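Long-range contact in malate dehydrogenase (Picrophilus torridus, PDB 4BGV), which probably catalyses the reversible, NAD-dependent oxidation of malate to oxaloacetate in the tricarboxylic acid cycle: residues L161-F175 and Y190-L202. Residues are numbered along the deposited sequence; the frame is centred on the assembly and turned at random. Where two conformers were deposited one is given.
Sequences LAQELNVSFEDVNAF and YSNVSGIPIEDLL
Asn173 and Asn192 face each other as an antiparallel hydrogen-bonded pair, joined through backbone and side chains alike. Their main chains exchange two bonds, while Asn173 ND2 donates to Asn192 OD1 at 2.9 Å, the amide planes 45° apart. Asn192 CG sits between its own backbone N and carbonyl carbon (chi1 61°), a placement that lets OD1 also accept from Gly195 N at 2.8 Å. The two donors approach OD1 from opposite faces of its plane, so one asparagine ties the neighbouring strand to the type I' turn from Val193 to Ile196. Gly195 suits its place because a CB at its backbone angles would collide with the carbonyl O of Ser194.

At the far end of the pairing, Tyr190 directs a ring edge at Phe175 in a T-shaped stack, with CD2 3.7 Å above the centre of the phenylalanine face. Ser191 OG takes the N-H of Phe175 at 3.0 Å in an almost straight bond and also bonds to Phe187 O.

On the face that carries Val172 and Val193, the packing against helix 150-165 is apolar. Leu165 CD1 lies 3.7 Å from Val193 CG2 as the two side chains slide past in opposite directions, and CD2 meets Leu202 CD2 tip to tip. Leu161 CD2 lies against Ile198 CG1, joining the helix end to the chain just after strand 196-197.

Near the turn, Ser194 N donates to Asp171 O at 2.9 Å, and a water donates to both Asp171 OD1 and Ser194 OG. Val252 of a second subunit bonds through its N to Asp171 OD2 and through its O to Ser194 OG. Asp171 OD2 also forms a salt bridge with Arg251 of that subunit, which would favour the ionised carboxylate. Apolar packing thus joins the helix to the hairpin and the chain after it, whereas polar groups and backbone bonds set the strand register and contribute to the subunit interface.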
ATOM      1  N   LEU A 161      -0.096 -19.675  15.377  1.00 10.30           N
ATOM      2  CA  LEU A 161      -1.502 -20.081  15.363  1.00 10.01           C
ATOM      3  C   LEU A 161      -2.043 -20.167  13.934  1.00  8.97           C
ATOM      4  O   LEU A 161      -2.735 -21.128  13.570  1.00  9.29           O
ATOM      5  CB  LEU A 161      -2.344 -19.088  16.165  1.00  9.65           C
ATOM      6  CG  LEU A 161      -2.208 -19.102  17.686  1.00  9.86           C
ATOM      7  CD1 LEU A 161      -2.939 -17.906  18.289  1.00  9.71           C
ATOM      8  CD2 LEU A 161      -2.782 -20.403  18.242  1.00 12.60           C
ATOM      9  N   ALA A 162      -1.737 -19.154  13.129  1.00  8.66           N
ATOM     10  CA  ALA A 162      -2.258 -19.097  11.771  1.00  8.59           C
ATOM     11  C   ALA A 162      -1.725 -20.256  10.940  1.00 12.23           C
ATOM     12  O   ALA A 162      -2.455 -20.868  10.167  1.00 11.00           O
ATOM     13  CB  ALA A 162      -1.902 -17.757  11.122  1.00  8.27           C
ATOM     14  N   GLN A 163      -0.453 -20.592  11.119  1.00 10.04           N
ATOM     15  CA  GLN A 163       0.080 -21.710  10.367  1.00 14.52           C
ATOM     16  C   GLN A 163      -0.488 -23.035  10.860  1.00 15.60           C
ATOM     17  O   GLN A 163      -0.719 -23.937  10.067  1.00 14.18           O
ATOM     18  CB  GLN A 163       1.612 -21.690  10.339  1.00 18.57           C
ATOM     19  CG  GLN A 163       2.137 -20.439   9.590  1.00 21.76           C
ATOM     20  CD  GLN A 163       3.376 -20.695   8.728  1.00 30.64           C
ATOM     21  OE1 GLN A 163       3.361 -20.486   7.501  1.00 31.79           O
ATOM     22  NE2 GLN A 163       4.462 -21.115   9.368  1.00 21.40           N
ATOM     23  N   GLU A 164      -0.740 -23.139  12.162  1.00 12.08           N
ATOM     24  CA  GLU A 164      -1.278 -24.381  12.705  1.00 10.48           C
ATOM     25  C   GLU A 164      -2.713 -24.624  12.230  1.00 13.48           C
ATOM     26  O   GLU A 164      -3.097 -25.759  11.966  1.00 14.79           O
ATOM     27  CB  GLU A 164      -1.227 -24.373  14.227  1.00 14.68           C
ATOM     28  CG  GLU A 164      -1.536 -25.722  14.854  1.00 15.65           C
ATOM     29  CD  GLU A 164      -0.407 -26.712  14.655  1.00 22.03           C
ATOM     30  OE1 GLU A 164       0.765 -26.285  14.582  1.00 23.12           O
ATOM     31  OE2 GLU A 164      -0.695 -27.915  14.554  1.00 24.53           O
ATOM     32  N   LEU A 165      -3.486 -23.549  12.116  1.00 12.90           N
ATOM     33  CA  LEU A 165      -4.890 -23.619  11.715  1.00 15.00           C
ATOM     34  C   LEU A 165      -5.116 -23.361  10.224  1.00 15.25           C
ATOM     35  O   LEU A 165      -6.250 -23.480   9.739  1.00 10.89           O
ATOM     36  CB  LEU A 165      -5.720 -22.637  12.546  1.00 13.36           C
ATOM     37  CG  LEU A 165      -5.913 -23.089  14.000  1.00 15.86           C
ATOM     38  CD1 LEU A 165      -6.382 -21.942  14.876  1.00 17.51           C
ATOM     39  CD2 LEU A 165      -6.897 -24.253  14.067  1.00 16.21           C
ATOM     40  N   ASN A 166      -4.036 -23.050   9.502  1.00 11.93           N
ATOM     41  CA  ASN A 166      -4.102 -22.720   8.075  1.00 11.78           C
ATOM     42  C   ASN A 166      -5.142 -21.629   7.798  1.00 13.59           C
ATOM     43  O   ASN A 166      -6.086 -21.825   7.017  1.00 15.18           O
ATOM     44  CB  ASN A 166      -4.402 -23.961   7.227  1.00 15.64           C
ATOM     45  CG  ASN A 166      -4.146 -23.728   5.738  1.00 18.92           C
ATOM     46  OD1 ASN A 166      -3.326 -22.884   5.359  1.00 19.31           O
ATOM     47  ND2 ASN A 166      -4.849 -24.476   4.888  1.00 22.51           N
ATOM     48  N   VAL A 167      -4.973 -20.496   8.468  1.00 10.70           N
ATOM     49  CA  VAL A 167      -5.869 -19.362   8.305  1.00  8.72           C
ATOM     50  C   VAL A 167      -5.043 -18.109   8.083  1.00  8.58           C
ATOM     51  O   VAL A 167      -3.852 -18.082   8.379  1.00 10.83           O
ATOM     52  CB  VAL A 167      -6.793 -19.144   9.551  1.00 10.10           C
ATOM     53  CG1 VAL A 167      -7.819 -20.271   9.698  1.00  9.80           C
ATOM     54  CG2 VAL A 167      -5.962 -19.014  10.827  1.00 12.44           C
ATOM     55  N   SER A 168      -5.694 -17.061   7.587  1.00  8.54           N
ATOM     56  CA  SER A 168      -5.039 -15.781   7.326  1.00  9.19           C
ATOM     57  C   SER A 168      -4.425 -15.219   8.605  1.00 11.32           C
ATOM     58  O   SER A 168      -5.034 -15.298   9.670  1.00 11.21           O
ATOM     59  CB  SER A 168      -6.065 -14.774   6.797  1.00  8.11           C
ATOM     60  OG  SER A 168      -5.506 -13.461   6.728  1.00 10.01           O
ATOM     61  N   PHE A 169      -3.235 -14.627   8.490  1.00 10.27           N
ATOM     62  CA  PHE A 169      -2.618 -13.963   9.631  1.00 12.79           C
ATOM     63  C   PHE A 169      -3.486 -12.804  10.106  1.00 14.46           C
ATOM     64  O   PHE A 169      -3.436 -12.426  11.272  1.00 14.67           O
ATOM     65  CB  PHE A 169      -1.220 -13.436   9.288  1.00 10.84           C
ATOM     66  CG  PHE A 169      -0.245 -14.500   8.875  1.00  8.60           C
ATOM     67  CD1 PHE A 169       0.211 -15.441   9.801  1.00  9.16           C
ATOM     68  CD2 PHE A 169       0.246 -14.548   7.578  1.00 11.16           C
ATOM     69  CE1 PHE A 169       1.110 -16.406   9.440  1.00 10.09           C
ATOM     70  CE2 PHE A 169       1.164 -15.511   7.207  1.00 11.24           C
ATOM     71  CZ  PHE A 169       1.598 -16.454   8.134  1.00 14.08           C
ATOM     72  N   GLU A 170      -4.291 -12.242   9.210  1.00  9.44           N
ATOM     73  CA  GLU A 170      -5.103 -11.080   9.574  1.00 11.69           C
ATOM     74  C   GLU A 170      -6.212 -11.409  10.563  1.00 11.84           C
ATOM     75  O   GLU A 170      -6.686 -10.535  11.289  1.00 14.23           O
ATOM     76  CB  GLU A 170      -5.713 -10.428   8.327  1.00 16.94           C
ATOM     77  CG  GLU A 170      -6.552  -9.191   8.635  1.00 25.69           C
ATOM     78  CD  GLU A 170      -6.790  -8.317   7.420  1.00 32.99           C
ATOM     79  OE1 GLU A 170      -6.458  -8.754   6.296  1.00 33.04           O
ATOM     80  OE2 GLU A 170      -7.305  -7.188   7.596  1.00 35.22           O
ATOM     81  N   ASP A 171      -6.628 -12.668  10.599  1.00 10.37           N
ATOM     82  CA  ASP A 171      -7.782 -13.049  11.403  1.00 11.44           C
ATOM     83  C   ASP A 171      -7.433 -13.730  12.725  1.00 16.69           C
ATOM     84  O   ASP A 171      -8.322 -14.035  13.527  1.00 14.82           O
ATOM     85  CB  ASP A 171      -8.728 -13.903  10.563  1.00 13.90           C
ATOM     86  CG  ASP A 171      -9.243 -13.144   9.341  1.00 17.05           C
ATOM     87  OD1 ASP A 171      -9.598 -11.953   9.497  1.00 15.69           O
ATOM     88  OD2 ASP A 171      -9.270 -13.719   8.228  1.00 16.10           O
ATOM     89  N   VAL A 172      -6.144 -13.956  12.964  1.00 10.91           N
ATOM     90  CA  VAL A 172      -5.731 -14.528  14.240  1.00 12.29           C
ATOM     91  C   VAL A 172      -5.450 -13.398  15.240  1.00 15.84           C
ATOM     92  O   VAL A 172      -4.833 -12.384  14.900  1.00 12.81           O
ATOM     93  CB  VAL A 172      -4.488 -15.434  14.110  1.00 12.39           C
ATOM     94  CG1 VAL A 172      -4.108 -15.991  15.471  1.00 14.29           C
ATOM     95  CG2 VAL A 172      -4.756 -16.596  13.162  1.00 12.70           C
ATOM     96  N   ASN A 173      -5.938 -13.564  16.462  1.00 15.15           N
ATOM     97  CA  ASN A 173      -5.686 -12.619  17.535  1.00 14.60           C
ATOM     98  C   ASN A 173      -5.093 -13.355  18.710  1.00 13.59           C
ATOM     99  O   ASN A 173      -5.664 -14.326  19.174  1.00 14.26           O
ATOM    100  CB  ASN A 173      -6.981 -11.950  17.948  1.00 15.77           C
ATOM    101  CG  ASN A 173      -7.647 -11.242  16.786  1.00 22.90           C
ATOM    102  OD1 ASN A 173      -7.216 -10.164  16.393  1.00 22.21           O
ATOM    103  ND2 ASN A 173      -8.677 -11.866  16.203  1.00 21.42           N
ATOM    104  N   ALA A 174      -3.941 -12.900  19.187  1.00 11.21           N
ATOM    105  CA  ALA A 174      -3.246 -13.588  20.269  1.00 13.10           C
ATOM    106  C   ALA A 174      -2.967 -12.604  21.400  1.00 12.42           C
ATOM    107  O   ALA A 174      -2.288 -11.599  21.197  1.00 14.86           O
ATOM    108  CB  ALA A 174      -1.945 -14.188  19.751  1.00 15.27           C
ATOM    109  N   PHE A 175      -3.494 -12.903  22.581  1.00 11.23           N
ATOM    110  CA  PHE A 175      -3.476 -11.963  23.696  1.00 11.00           C
ATOM    111  C   PHE A 175      -2.333 -12.275  24.654  1.00 13.14           C
ATOM    112  O   PHE A 175      -2.337 -13.314  25.314  1.00 16.48           O
ATOM    113  CB  PHE A 175      -4.819 -12.027  24.439  1.00  9.06           C
ATOM    114  CG  PHE A 175      -5.049 -10.875  25.369  1.00 12.07           C
ATOM    115  CD1 PHE A 175      -4.556 -10.904  26.653  1.00 10.79           C
ATOM    116  CD2 PHE A 175      -5.734  -9.758  24.943  1.00 16.02           C
ATOM    117  CE1 PHE A 175      -4.757  -9.857  27.515  1.00 15.65           C
ATOM    118  CE2 PHE A 175      -5.939  -8.697  25.802  1.00 15.99           C
ATOM    119  CZ  PHE A 175      -5.447  -8.748  27.088  1.00 15.76           C
ATOM    120  N   TYR A 190      -8.628 -15.057  25.541  1.00 10.44           N
ATOM    121  CA  TYR A 190      -8.808 -13.871  24.707  1.00 14.27           C
ATOM    122  C   TYR A 190      -8.153 -14.025  23.340  1.00 13.38           C
ATOM    123  O   TYR A 190      -8.007 -13.052  22.597  1.00 15.70           O
ATOM    124  CB  TYR A 190      -8.243 -12.631  25.390  1.00 10.62           C
ATOM    125  CG  TYR A 190      -9.027 -12.127  26.587  1.00 10.44           C
ATOM    126  CD1 TYR A 190     -10.269 -12.663  26.931  1.00 14.38           C
ATOM    127  CD2 TYR A 190      -8.541 -11.073  27.339  1.00 13.95           C
ATOM    128  CE1 TYR A 190     -10.982 -12.168  28.032  1.00 12.35           C
ATOM    129  CE2 TYR A 190      -9.242 -10.574  28.433  1.00 13.36           C
ATOM    130  CZ  TYR A 190     -10.453 -11.117  28.768  1.00 13.54           C
ATOM    131  OH  TYR A 190     -11.122 -10.596  29.852  1.00 17.21           O
ATOM    132  N   SER A 191      -7.713 -15.236  23.028  1.00  9.52           N
ATOM    133  CA  SER A 191      -7.042 -15.493  21.759  1.00 11.82           C
ATOM    134  C   SER A 191      -8.018 -16.269  20.911  1.00 10.81           C
ATOM    135  O   SER A 191      -8.689 -17.183  21.403  1.00 10.05           O
ATOM    136  CB  SER A 191      -5.748 -16.299  21.974  1.00 12.88           C
ATOM    137  OG  SER A 191      -4.863 -15.595  22.838  1.00 14.24           O
ATOM    138  N   ASN A 192      -8.110 -15.906  19.639  1.00 11.15           N
ATOM    139  CA  ASN A 192      -9.188 -16.415  18.806  1.00  9.99           C
ATOM    140  C   ASN A 192      -8.873 -16.298  17.322  1.00 10.63           C
ATOM    141  O   ASN A 192      -7.910 -15.618  16.927  1.00 13.27           O
ATOM    142  CB  ASN A 192     -10.476 -15.626  19.101  1.00 11.77           C
ATOM    143  CG  ASN A 192     -10.332 -14.140  18.793  1.00 14.40           C
ATOM    144  OD1 ASN A 192     -10.353 -13.730  17.635  1.00 14.05           O
ATOM    145  ND2 ASN A 192     -10.189 -13.330  19.836  1.00 11.59           N
ATOM    146  N   VAL A 193      -9.685 -16.964  16.499  1.00  9.28           N
ATOM    147  CA  VAL A 193      -9.662 -16.711  15.063  1.00  8.54           C
ATOM    148  C   VAL A 193     -11.007 -16.078  14.683  1.00 10.25           C
ATOM    149  O   VAL A 193     -12.061 -16.728  14.779  1.00  9.64           O
ATOM    150  CB  VAL A 193      -9.471 -17.995  14.230  1.00 10.53           C
ATOM    151  CG1 VAL A 193      -9.418 -17.639  12.749  1.00 15.77           C
ATOM    152  CG2 VAL A 193      -8.186 -18.711  14.637  1.00 12.13           C
ATOM    153  N   SER A 194     -10.965 -14.812  14.278  1.00 10.37           N
ATOM    154  CA  SER A 194     -12.179 -14.051  13.964  1.00 11.67           C
ATOM    155  C   SER A 194     -13.239 -14.178  15.065  1.00 13.52           C
ATOM    156  O   SER A 194     -14.436 -14.262  14.770  1.00 14.24           O
ATOM    157  CB  SER A 194     -12.766 -14.495  12.615  1.00 13.44           C
ATOM    158  OG  SER A 194     -11.843 -14.266  11.565  1.00 12.38           O
ATOM    159  N   GLY A 195     -12.787 -14.212  16.324  1.00  9.70           N
ATOM    160  CA  GLY A 195     -13.681 -14.265  17.464  1.00  9.39           C
ATOM    161  C   GLY A 195     -13.918 -15.653  18.019  1.00 14.14           C
ATOM    162  O   GLY A 195     -14.371 -15.813  19.159  1.00 11.83           O
ATOM    163  N   ILE A 196     -13.619 -16.672  17.223  1.00 11.19           N
ATOM    164  CA  ILE A 196     -13.814 -18.037  17.693  1.00 10.69           C
ATOM    165  C   ILE A 196     -12.632 -18.399  18.579  1.00 11.82           C
ATOM    166  O   ILE A 196     -11.496 -18.386  18.111  1.00 13.12           O
ATOM    167  CB  ILE A 196     -13.908 -19.035  16.527  1.00 11.81           C
ATOM    168  CG1 ILE A 196     -15.055 -18.656  15.587  1.00 11.37           C
ATOM    169  CG2 ILE A 196     -14.098 -20.453  17.078  1.00 14.77           C
ATOM    170  CD1 ILE A 196     -15.079 -19.438  14.264  1.00 14.42           C
ATOM    171  N   PRO A 197     -12.882 -18.706  19.867  1.00 13.69           N
ATOM    172  CA  PRO A 197     -11.747 -18.945  20.770  1.00 13.68           C
ATOM    173  C   PRO A 197     -10.860 -20.070  20.277  1.00 14.79           C
ATOM    174  O   PRO A 197     -11.338 -21.073  19.726  1.00 13.15           O
ATOM    175  CB  PRO A 197     -12.425 -19.321  22.099  1.00 17.73           C
ATOM    176  CG  PRO A 197     -13.755 -18.649  22.018  1.00 17.93           C
ATOM    177  CD  PRO A 197     -14.170 -18.802  20.582  1.00 13.60           C
ATOM    178  N   ILE A 198      -9.553 -19.895  20.442  1.00 13.22           N
ATOM    179  CA  ILE A 198      -8.595 -20.886  19.997  0.50 13.12           C
ATOM    180  C   ILE A 198      -8.774 -22.220  20.740  1.00 13.30           C
ATOM    181  O   ILE A 198      -8.455 -23.291  20.218  1.00 12.18           O
ATOM    182  CB  ILE A 198      -7.161 -20.331  20.157  0.50 15.06           C
ATOM    183  CG1 ILE A 198      -6.328 -20.613  18.915  0.50 16.93           C
ATOM    184  CG2 ILE A 198      -6.514 -20.787  21.449  0.50 19.46           C
ATOM    185  CD1 ILE A 198      -6.579 -19.601  17.826  0.50 17.82           C
ATOM    186  N   GLU A 199      -9.292 -22.152  21.966  1.00 12.91           N
ATOM    187  CA  GLU A 199      -9.540 -23.375  22.731  1.00 14.15           C
ATOM    188  C   GLU A 199     -10.606 -24.260  22.107  1.00 14.68           C
ATOM    189  O   GLU A 199     -10.671 -25.449  22.420  1.00 13.96           O
ATOM    190  CB  GLU A 199      -9.925 -23.066  24.180  1.00 20.08           C
ATOM    191  CG  GLU A 199      -8.742 -22.724  25.052  1.00 28.50           C
ATOM    192  CD  GLU A 199      -9.141 -22.014  26.333  1.00 38.90           C
ATOM    193  OE1 GLU A 199      -9.824 -20.962  26.258  1.00 38.27           O
ATOM    194  OE2 GLU A 199      -8.766 -22.505  27.417  1.00 44.03           O
ATOM    195  N   ASP A 200     -11.460 -23.675  21.267  1.00 14.14           N
ATOM    196  CA  ASP A 200     -12.453 -24.433  20.515  1.00 17.15           C
ATOM    197  C   ASP A 200     -11.877 -25.016  19.232  1.00 19.82           C
ATOM    198  O   ASP A 200     -12.536 -25.809  18.576  1.00 18.26           O
ATOM    199  CB  ASP A 200     -13.646 -23.551  20.130  1.00 19.89           C
ATOM    200  CG  ASP A 200     -14.415 -23.053  21.333  1.00 24.34           C
ATOM    201  OD1 ASP A 200     -14.174 -23.563  22.444  1.00 27.63           O
ATOM    202  OD2 ASP A 200     -15.253 -22.145  21.167  1.00 22.68           O
ATOM    203  N   LEU A 201     -10.660 -24.614  18.870  1.00 17.62           N
ATOM    204  CA  LEU A 201     -10.117 -24.930  17.552  1.00 14.14           C
ATOM    205  C   LEU A 201      -8.898 -25.854  17.607  1.00 14.52           C
ATOM    206  O   LEU A 201      -8.619 -26.570  16.651  1.00 18.65           O
ATOM    207  CB  LEU A 201      -9.762 -23.634  16.812  1.00 12.37           C
ATOM    208  CG  LEU A 201     -10.920 -22.679  16.487  1.00 14.71           C
ATOM    209  CD1 LEU A 201     -10.420 -21.402  15.819  1.00 11.47           C
ATOM    210  CD2 LEU A 201     -11.934 -23.384  15.594  1.00 18.38           C
ATOM    211  N   LEU A 202      -8.175 -25.821  18.722  1.00 16.13           N
ATOM    212  CA  LEU A 202      -6.941 -26.591  18.881  1.00 11.89           C
ATOM    213  C   LEU A 202      -6.933 -27.321  20.218  1.00 16.94           C
ATOM    214  O   LEU A 202      -7.478 -26.817  21.196  1.00 18.97           O
ATOM    215  CB  LEU A 202      -5.725 -25.660  18.806  1.00 13.98           C
ATOM    216  CG  LEU A 202      -5.346 -25.049  17.454  1.00 15.16           C
ATOM    217  CD1 LEU A 202      -4.299 -23.933  17.616  1.00 17.63           C
ATOM    218  CD2 LEU A 202      -4.834 -26.120  16.511  1.00 17.17           C
TER
HETATM  219  O   HOH W   1     -11.091 -11.200  11.508  1.00 19.37           O